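Local coordinates for cobalamin (Vitamin B12) biosynthesis CbiX protein (Marinobacter aquaeolei, PDB 3LYH), which probably acts as a metal-binding lyase of the CbiX family, part of the chelatase clan linked to cobalamin biosynthesis, at residues K58-L72 / H93-K105. Numbering follows the deposited sequence. Where two conformers were deposited one is given.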
ATOM      1  N   LYS B  58      21.483  -2.896  17.057  1.00 24.50           N
ATOM      2  CA  LYS B  58      22.943  -2.820  17.213  1.00 26.06           C
ATOM      3  C   LYS B  58      23.373  -2.899  18.670  1.00 28.62           C
ATOM      4  O   LYS B  58      24.281  -3.665  19.007  1.00 26.61           O
ATOM      5  CB  LYS B  58      23.470  -1.523  16.570  1.00 26.27           C
ATOM      6  CG  LYS B  58      24.985  -1.295  16.609  1.00 31.71           C
ATOM      7  CD  LYS B  58      25.776  -2.500  16.114  1.00 35.09           C
ATOM      8  CE  LYS B  58      27.274  -2.270  16.248  1.00 37.37           C
ATOM      9  NZ  LYS B  58      27.775  -1.584  15.047  1.00 25.06           N
ATOM     10  N   GLY B  59      22.715  -2.123  19.535  1.00 31.70           N
ATOM     11  CA  GLY B  59      22.870  -2.267  20.990  1.00 31.32           C
ATOM     12  C   GLY B  59      22.600  -3.674  21.541  1.00 32.74           C
ATOM     13  O   GLY B  59      23.094  -4.019  22.627  1.00 35.73           O
ATOM     14  N   GLN B  60      21.830  -4.484  20.811  1.00 31.68           N
ATOM     15  CA  GLN B  60      21.604  -5.910  21.111  1.00 32.79           C
ATOM     16  C   GLN B  60      22.432  -6.887  20.258  1.00 32.91           C
ATOM     17  O   GLN B  60      22.117  -8.085  20.219  1.00 34.63           O
ATOM     18  CB  GLN B  60      20.124  -6.246  20.909  1.00 33.89           C
ATOM     19  CG  GLN B  60      19.159  -5.363  21.730  1.00 41.47           C
ATOM     20  CD  GLN B  60      18.886  -5.912  23.115  1.00 46.63           C
ATOM     21  OE1 GLN B  60      19.405  -5.408  24.114  1.00 54.84           O
ATOM     22  NE2 GLN B  60      18.071  -6.959  23.180  1.00 54.25           N
ATOM     23  N   GLY B  61      23.456  -6.389  19.551  1.00 31.12           N
ATOM     24  CA  GLY B  61      24.353  -7.254  18.761  1.00 30.56           C
ATOM     25  C   GLY B  61      24.008  -7.578  17.310  1.00 29.52           C
ATOM     26  O   GLY B  61      24.712  -8.377  16.674  1.00 30.33           O
ATOM     27  N   VAL B  62      22.935  -6.987  16.773  1.00 26.64           N
ATOM     28  CA  VAL B  62      22.547  -7.238  15.394  1.00 22.01           C
ATOM     29  C   VAL B  62      23.353  -6.333  14.484  1.00 19.89           C
ATOM     30  O   VAL B  62      23.459  -5.127  14.717  1.00 20.96           O
ATOM     31  CB  VAL B  62      21.035  -6.998  15.133  1.00 23.24           C
ATOM     32  CG1 VAL B  62      20.710  -7.247  13.673  1.00 26.25           C
ATOM     33  CG2 VAL B  62      20.199  -7.897  16.040  1.00 25.98           C
ATOM     34  N   GLU B  63      23.943  -6.943  13.467  1.00 18.18           N
ATOM     35  CA  GLU B  63      24.782  -6.238  12.529  1.00 17.62           C
ATOM     36  C   GLU B  63      24.250  -6.250  11.087  1.00 17.74           C
ATOM     37  O   GLU B  63      24.775  -5.477  10.295  1.00 18.86           O
ATOM     38  CB  GLU B  63      26.205  -6.817  12.565  1.00 21.98           C
ATOM     39  CG  GLU B  63      26.793  -6.905  13.978  1.00 28.00           C
ATOM     40  CD  GLU B  63      26.999  -5.545  14.664  1.00 37.89           C
ATOM     41  OE1 GLU B  63      27.116  -4.510  13.975  1.00 47.26           O
ATOM     42  OE2 GLU B  63      27.076  -5.521  15.916  1.00 50.06           O
ATOM     43  N   GLN B  64      23.273  -7.126  10.777  1.00 15.79           N
ATOM     44  CA  GLN B  64      22.775  -7.358   9.405  1.00 15.82           C
ATOM     45  C   GLN B  64      21.286  -7.007   9.400  1.00 14.08           C
ATOM     46  O   GLN B  64      20.519  -7.465  10.266  1.00 14.78           O
ATOM     47  CB  GLN B  64      22.938  -8.820   8.977  1.00 16.17           C
ATOM     48  CG  GLN B  64      24.399  -9.313   8.883  1.00 22.96           C
ATOM     49  CD  GLN B  64      25.147  -8.766   7.690  1.00 33.60           C
ATOM     50  OE1 GLN B  64      24.545  -8.398   6.673  1.00 36.46           O
ATOM     51  NE2 GLN B  64      26.482  -8.717   7.802  1.00 36.34           N
ATOM     52  N   PHE B  65      20.898  -6.163   8.443  1.00 14.97           N
ATOM     53  CA  PHE B  65      19.545  -5.641   8.341  1.00 13.15           C
ATOM     54  C   PHE B  65      19.046  -5.788   6.921  1.00 14.57           C
ATOM     55  O   PHE B  65      19.843  -5.770   5.989  1.00 14.26           O
ATOM     56  CB  PHE B  65      19.516  -4.141   8.706  1.00 13.87           C
ATOM     57  CG  PHE B  65      19.937  -3.860  10.117  1.00 10.86           C
ATOM     58  CD1 PHE B  65      21.293  -3.843  10.456  1.00 14.69           C
ATOM     59  CD2 PHE B  65      19.009  -3.519  11.096  1.00 11.80           C
ATOM     60  CE1 PHE B  65      21.696  -3.596  11.788  1.00 17.55           C
ATOM     61  CE2 PHE B  65      19.383  -3.257  12.400  1.00 12.49           C
ATOM     62  CZ  PHE B  65      20.742  -3.277  12.759  1.00 15.34           C
ATOM     63  N   THR B  66      17.732  -5.895   6.779  1.00 13.35           N
ATOM     64  CA  THR B  66      17.054  -5.755   5.490  1.00 11.87           C
ATOM     65  C   THR B  66      15.881  -4.810   5.723  1.00 12.52           C
ATOM     66  O   THR B  66      15.066  -5.049   6.602  1.00 14.28           O
ATOM     67  CB  THR B  66      16.581  -7.089   4.900  1.00 16.52           C
ATOM     68  OG1 THR B  66      17.743  -7.918   4.675  1.00 18.05           O
ATOM     69  CG2 THR B  66      15.805  -6.901   3.580  1.00 16.81           C
ATOM     70  N   VAL B  67      15.886  -3.722   4.967  1.00 12.97           N
ATOM     71  CA  VAL B  67      14.770  -2.754   4.901  1.00 11.79           C
ATOM     72  C   VAL B  67      13.800  -3.190   3.847  1.00 11.77           C
ATOM     73  O   VAL B  67      14.175  -3.338   2.668  1.00 12.87           O
ATOM     74  CB  VAL B  67      15.293  -1.338   4.619  1.00 13.89           C
ATOM     75  CG1 VAL B  67      14.148  -0.351   4.428  1.00 13.09           C
ATOM     76  CG2 VAL B  67      16.201  -0.849   5.787  1.00 13.65           C
ATOM     77  N   VAL B  68      12.566  -3.425   4.283  1.00 12.16           N
ATOM     78  CA  VAL B  68      11.429  -3.801   3.399  1.00 11.26           C
ATOM     79  C   VAL B  68      10.493  -2.561   3.356  1.00  8.89           C
ATOM     80  O   VAL B  68       9.780  -2.286   4.343  1.00 10.20           O
ATOM     81  CB  VAL B  68      10.640  -5.009   3.915  1.00 10.51           C
ATOM     82  CG1 VAL B  68       9.487  -5.358   2.963  1.00 10.81           C
ATOM     83  CG2 VAL B  68      11.545  -6.238   4.094  1.00 15.71           C
ATOM     84  N   PRO B  69      10.513  -1.816   2.217  1.00  8.43           N
ATOM     85  CA  PRO B  69       9.633  -0.636   2.137  1.00 10.48           C
ATOM     86  C   PRO B  69       8.155  -0.980   2.104  1.00 12.15           C
ATOM     87  O   PRO B  69       7.707  -1.742   1.253  1.00 10.54           O
ATOM     88  CB  PRO B  69      10.094   0.076   0.872  1.00 11.74           C
ATOM     89  CG  PRO B  69      11.429  -0.451   0.572  1.00 14.38           C
ATOM     90  CD  PRO B  69      11.370  -1.892   1.038  1.00 12.48           C
ATOM     91  N   LEU B  70       7.378  -0.416   3.022  1.00 11.31           N
ATOM     92  CA  LEU B  70       5.923  -0.600   3.092  1.00 11.81           C
ATOM     93  C   LEU B  70       5.249   0.428   2.176  1.00 12.46           C
ATOM     94  O   LEU B  70       4.584   1.399   2.607  1.00 11.56           O
ATOM     95  CB  LEU B  70       5.374  -0.485   4.510  1.00 14.41           C
ATOM     96  CG  LEU B  70       5.785  -1.559   5.485  1.00 15.68           C
ATOM     97  CD1 LEU B  70       5.070  -1.364   6.826  1.00 16.15           C
ATOM     98  CD2 LEU B  70       5.596  -2.991   4.922  1.00 18.61           C
ATOM     99  N   PHE B  71       5.537   0.257   0.908  1.00 11.18           N
ATOM    100  CA  PHE B  71       5.113   1.156  -0.196  1.00 14.82           C
ATOM    101  C   PHE B  71       4.574   0.285  -1.314  1.00 13.59           C
ATOM    102  O   PHE B  71       5.186  -0.734  -1.708  1.00 13.84           O
ATOM    103  CB  PHE B  71       6.279   1.987  -0.751  1.00 14.13           C
ATOM    104  CG  PHE B  71       6.757   3.044   0.170  1.00 15.35           C
ATOM    105  CD1 PHE B  71       7.591   2.759   1.217  1.00 13.86           C
ATOM    106  CD2 PHE B  71       6.352   4.369  -0.015  1.00 30.25           C
ATOM    107  CE1 PHE B  71       8.041   3.737   2.075  1.00 16.12           C
ATOM    108  CE2 PHE B  71       6.784   5.354   0.842  1.00 31.95           C
ATOM    109  CZ  PHE B  71       7.640   5.029   1.900  1.00 26.83           C
ATOM    110  N   LEU B  72       3.435   0.702  -1.879  1.00 12.31           N
ATOM    111  CA  LEU B  72       2.922   0.029  -3.074  1.00 11.12           C
ATOM    112  C   LEU B  72       3.710   0.356  -4.322  1.00 13.81           C
ATOM    113  O   LEU B  72       3.780  -0.471  -5.237  1.00 17.40           O
ATOM    114  CB  LEU B  72       1.447   0.383  -3.259  1.00 11.53           C
ATOM    115  CG  LEU B  72       0.504  -0.082  -2.150  1.00 11.37           C
ATOM    116  CD1 LEU B  72      -0.895   0.461  -2.402  1.00 14.88           C
ATOM    117  CD2 LEU B  72       0.437  -1.600  -2.117  1.00 17.14           C
ATOM    118  N   HIS B  93      26.757   3.518  12.117  1.00 26.46           N
ATOM    119  CA  HIS B  93      26.625   2.388  13.040  1.00 25.84           C
ATOM    120  C   HIS B  93      27.512   1.183  12.721  1.00 23.16           C
ATOM    121  O   HIS B  93      27.516   0.241  13.498  1.00 27.63           O
ATOM    122  CB  HIS B  93      25.146   1.979  13.157  1.00 27.02           C
ATOM    123  CG  HIS B  93      24.269   3.073  13.681  1.00 30.50           C
ATOM    124  ND1 HIS B  93      24.335   3.521  14.984  1.00 27.88           N
ATOM    125  CD2 HIS B  93      23.313   3.823  13.076  1.00 27.30           C
ATOM    126  CE1 HIS B  93      23.455   4.490  15.160  1.00 33.47           C
ATOM    127  NE2 HIS B  93      22.822   4.693  14.019  1.00 28.12           N
ATOM    128  N   GLY B  94      28.271   1.199  11.625  1.00 20.53           N
ATOM    129  CA  GLY B  94      29.068   0.032  11.214  1.00 19.69           C
ATOM    130  C   GLY B  94      28.255  -1.259  11.014  1.00 20.35           C
ATOM    131  O   GLY B  94      28.590  -2.335  11.535  1.00 20.04           O
ATOM    132  N   VAL B  95      27.178  -1.143  10.251  1.00 17.26           N
ATOM    133  CA  VAL B  95      26.307  -2.268   9.915  1.00 17.20           C
ATOM    134  C   VAL B  95      26.136  -2.371   8.402  1.00 15.40           C
ATOM    135  O   VAL B  95      26.549  -1.462   7.675  1.00 15.61           O
ATOM    136  CB  VAL B  95      24.928  -2.120  10.597  1.00 16.02           C
ATOM    137  CG1 VAL B  95      25.105  -2.175  12.159  1.00 19.24           C
ATOM    138  CG2 VAL B  95      24.242  -0.832  10.191  1.00 17.46           C
ATOM    139  N   THR B  96      25.568  -3.500   7.988  1.00 14.81           N
ATOM    140  CA  THR B  96      25.225  -3.837   6.600  1.00 16.30           C
ATOM    141  C   THR B  96      23.688  -3.879   6.490  1.00 14.18           C
ATOM    142  O   THR B  96      23.026  -4.602   7.246  1.00 14.42           O
ATOM    143  CB  THR B  96      25.823  -5.172   6.174  1.00 21.68           C
ATOM    144  OG1 THR B  96      27.242  -5.115   6.367  1.00 23.87           O
ATOM    145  CG2 THR B  96      25.549  -5.473   4.679  1.00 23.34           C
ATOM    146  N   ILE B  97      23.144  -3.082   5.576  1.00 14.24           N
ATOM    147  CA  ILE B  97      21.698  -2.957   5.381  1.00 12.78           C
ATOM    148  C   ILE B  97      21.368  -3.143   3.909  1.00 16.11           C
ATOM    149  O   ILE B  97      21.774  -2.320   3.088  1.00 16.97           O
ATOM    150  CB  ILE B  97      21.163  -1.582   5.857  1.00 12.94           C
ATOM    151  CG1 ILE B  97      21.659  -1.243   7.251  1.00 12.78           C
ATOM    152  CG2 ILE B  97      19.600  -1.458   5.710  1.00 12.40           C
ATOM    153  CD1 ILE B  97      21.425   0.244   7.656  1.00 15.80           C
ATOM    154  N   ARG B  98      20.651  -4.227   3.598  1.00 13.45           N
ATOM    155  CA  ARG B  98      20.124  -4.461   2.273  1.00 15.48           C
ATOM    156  C   ARG B  98      18.801  -3.718   2.139  1.00 15.00           C
ATOM    157  O   ARG B  98      18.011  -3.707   3.060  1.00 13.82           O
ATOM    158  CB  ARG B  98      19.895  -5.941   2.037  1.00 16.49           C
ATOM    159  CG  ARG B  98      19.372  -6.245   0.664  1.00 18.18           C
ATOM    160  CD  ARG B  98      19.454  -7.741   0.312  1.00 22.70           C
ATOM    161  NE  ARG B  98      18.409  -8.558   0.924  1.00 29.54           N
ATOM    162  CZ  ARG B  98      17.157  -8.692   0.454  1.00 29.20           C
ATOM    163  NH1 ARG B  98      16.747  -8.045  -0.648  1.00 25.46           N
ATOM    164  NH2 ARG B  98      16.308  -9.487   1.093  1.00 28.43           N
ATOM    165  N   LEU B  99      18.574  -3.127   0.977  1.00 13.46           N
ATOM    166  CA  LEU B  99      17.315  -2.468   0.655  1.00 13.40           C
ATOM    167  C   LEU B  99      16.531  -3.398  -0.269  1.00 15.68           C
ATOM    168  O   LEU B  99      16.923  -3.629  -1.416  1.00 14.46           O
ATOM    169  CB  LEU B  99      17.614  -1.109   0.002  1.00 14.86           C
ATOM    170  CG  LEU B  99      16.412  -0.348  -0.561  1.00 16.57           C
ATOM    171  CD1 LEU B  99      15.399  -0.157   0.573  1.00 13.39           C
ATOM    172  CD2 LEU B  99      16.808   0.945  -1.209  1.00 19.43           C
ATOM    173  N   ALA B 100      15.467  -4.011   0.254  1.00 14.01           N
ATOM    174  CA  ALA B 100      14.581  -4.844  -0.539  1.00 15.30           C
ATOM    175  C   ALA B 100      13.693  -3.996  -1.444  1.00 13.17           C
ATOM    176  O   ALA B 100      13.538  -2.787  -1.211  1.00 13.27           O
ATOM    177  CB  ALA B 100      13.737  -5.717   0.392  1.00 13.97           C
ATOM    178  N   GLU B 101      13.105  -4.623  -2.477  1.00 11.97           N
ATOM    179  CA  GLU B 101      12.091  -3.970  -3.308  0.50 12.61           C
ATOM    180  C   GLU B 101      10.877  -3.580  -2.432  1.00 11.49           C
ATOM    181  O   GLU B 101      10.593  -4.256  -1.446  1.00 12.17           O
ATOM    182  CB  GLU B 101      11.674  -4.879  -4.504  0.50 15.55           C
ATOM    183  CG  GLU B 101      10.801  -6.101  -4.137  0.50 20.01           C
ATOM    184  CD  GLU B 101      10.482  -7.076  -5.297  0.50 17.90           C
ATOM    185  OE1 GLU B 101      10.962  -6.801  -6.432  0.50 20.31           O
ATOM    186  OE2 GLU B 101       9.767  -8.113  -5.035  0.50 13.01           O
ATOM    187  N   PRO B 102      10.128  -2.526  -2.804  1.00 12.39           N
ATOM    188  CA  PRO B 102       8.892  -2.168  -2.111  1.00 11.52           C
ATOM    189  C   PRO B 102       7.878  -3.334  -2.204  1.00 10.66           C
ATOM    190  O   PRO B 102       7.900  -4.083  -3.210  1.00 12.14           O
ATOM    191  CB  PRO B 102       8.379  -0.963  -2.878  1.00 14.20           C
ATOM    192  CG  PRO B 102       9.110  -0.901  -4.069  1.00 20.49           C
ATOM    193  CD  PRO B 102      10.342  -1.643  -3.968  1.00 14.03           C
ATOM    194  N   ILE B 103       7.056  -3.508  -1.174  1.00 11.35           N
ATOM    195  CA  ILE B 103       6.082  -4.608  -1.131  1.00 11.17           C
ATOM    196  C   ILE B 103       5.183  -4.644  -2.388  1.00 12.17           C
ATOM    197  O   ILE B 103       4.752  -5.705  -2.790  1.00 12.13           O
ATOM    198  CB  ILE B 103       5.260  -4.657   0.158  1.00 11.65           C
ATOM    199  CG1 ILE B 103       4.409  -3.407   0.312  1.00 12.87           C
ATOM    200  CG2 ILE B 103       6.191  -4.932   1.396  1.00 10.71           C
ATOM    201  CD1 ILE B 103       3.451  -3.479   1.432  1.00 13.43           C
ATOM    202  N   GLY B 104       4.883  -3.477  -2.969  1.00 12.29           N
ATOM    203  CA  GLY B 104       4.036  -3.462  -4.142  1.00  9.91           C
ATOM    204  C   GLY B 104       4.571  -4.127  -5.384  1.00 11.65           C
ATOM    205  O   GLY B 104       3.791  -4.368  -6.302  1.00 13.71           O
ATOM    206  N   LYS B 105       5.876  -4.363  -5.436  1.00 13.42           N
ATOM    207  CA  LYS B 105       6.494  -5.148  -6.510  1.00 15.11           C
ATOM    208  C   LYS B 105       6.287  -6.664  -6.382  1.00 15.51           C
ATOM    209  O   LYS B 105       6.514  -7.403  -7.341  1.00 17.38           O
ATOM    210  CB  LYS B 105       7.993  -4.806  -6.622  1.00 16.19           C
ATOM    211  CG  LYS B 105       8.272  -3.403  -7.201  1.00 25.03           C
ATOM    212  CD  LYS B 105       8.523  -3.369  -8.718  1.00 41.89           C
ATOM    213  CE  LYS B 105       9.219  -2.049  -9.140  1.00 45.39           C
ATOM    214  NZ  LYS B 105      10.525  -1.803  -8.435  1.00 51.03           N
TER
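Pro69 O is gripped by two amides: Ile103 N donates to it at 3.1 Å, nearly straight (165°), and Phe71 N adds a weak bond, with the CA-H of Pro102 also near. Before it, strand 64-69 pairs in parallel with strand 96-99, and Val67 O takes Ala100 N at 2.8 Å. Arg98 straddles Thr66 on the neighbouring strand: its N donates to Phe65 O and its O accepts Val67 N. Beta-branched residues suit the extended backbone, and on the Phe65 face Val67 CG2 presses tightly on Ile97 CG2 (3.5 Å), Ile97 being packed in turn by helix 78-93. The Phe65 ring sets its edge toward Thr96 O and brings CE1 to 3.7 Å from Val95 CG1. On the other face Thr66 chi1 of -62° sets OG1 beside the backbone N and swings CG2 over the Arg98 guanidinium, 3.5 Å above its plane and offset toward the rim. Arg98 NH2 forms a salt bridge with Glu120 and a hydrogen bond with Ser124, both of the second subunit; Thr66 OG1 is hydrogen-bonded to His6 NE2. Gly104 N donates to Phe71 O; a side chain on Gly104 would strike Leu72 O. Ile103 CG2 meets Val68 CG1 at 3.7 Å and CD1 reaches Leu70, so an alanine here would probably open a gap beside both. Joined through helix 78-93, the strands form a beta-alpha-beta crossover in the 2-1-3-4 parallel sheet, consistent with the chelatase alpha/beta fold.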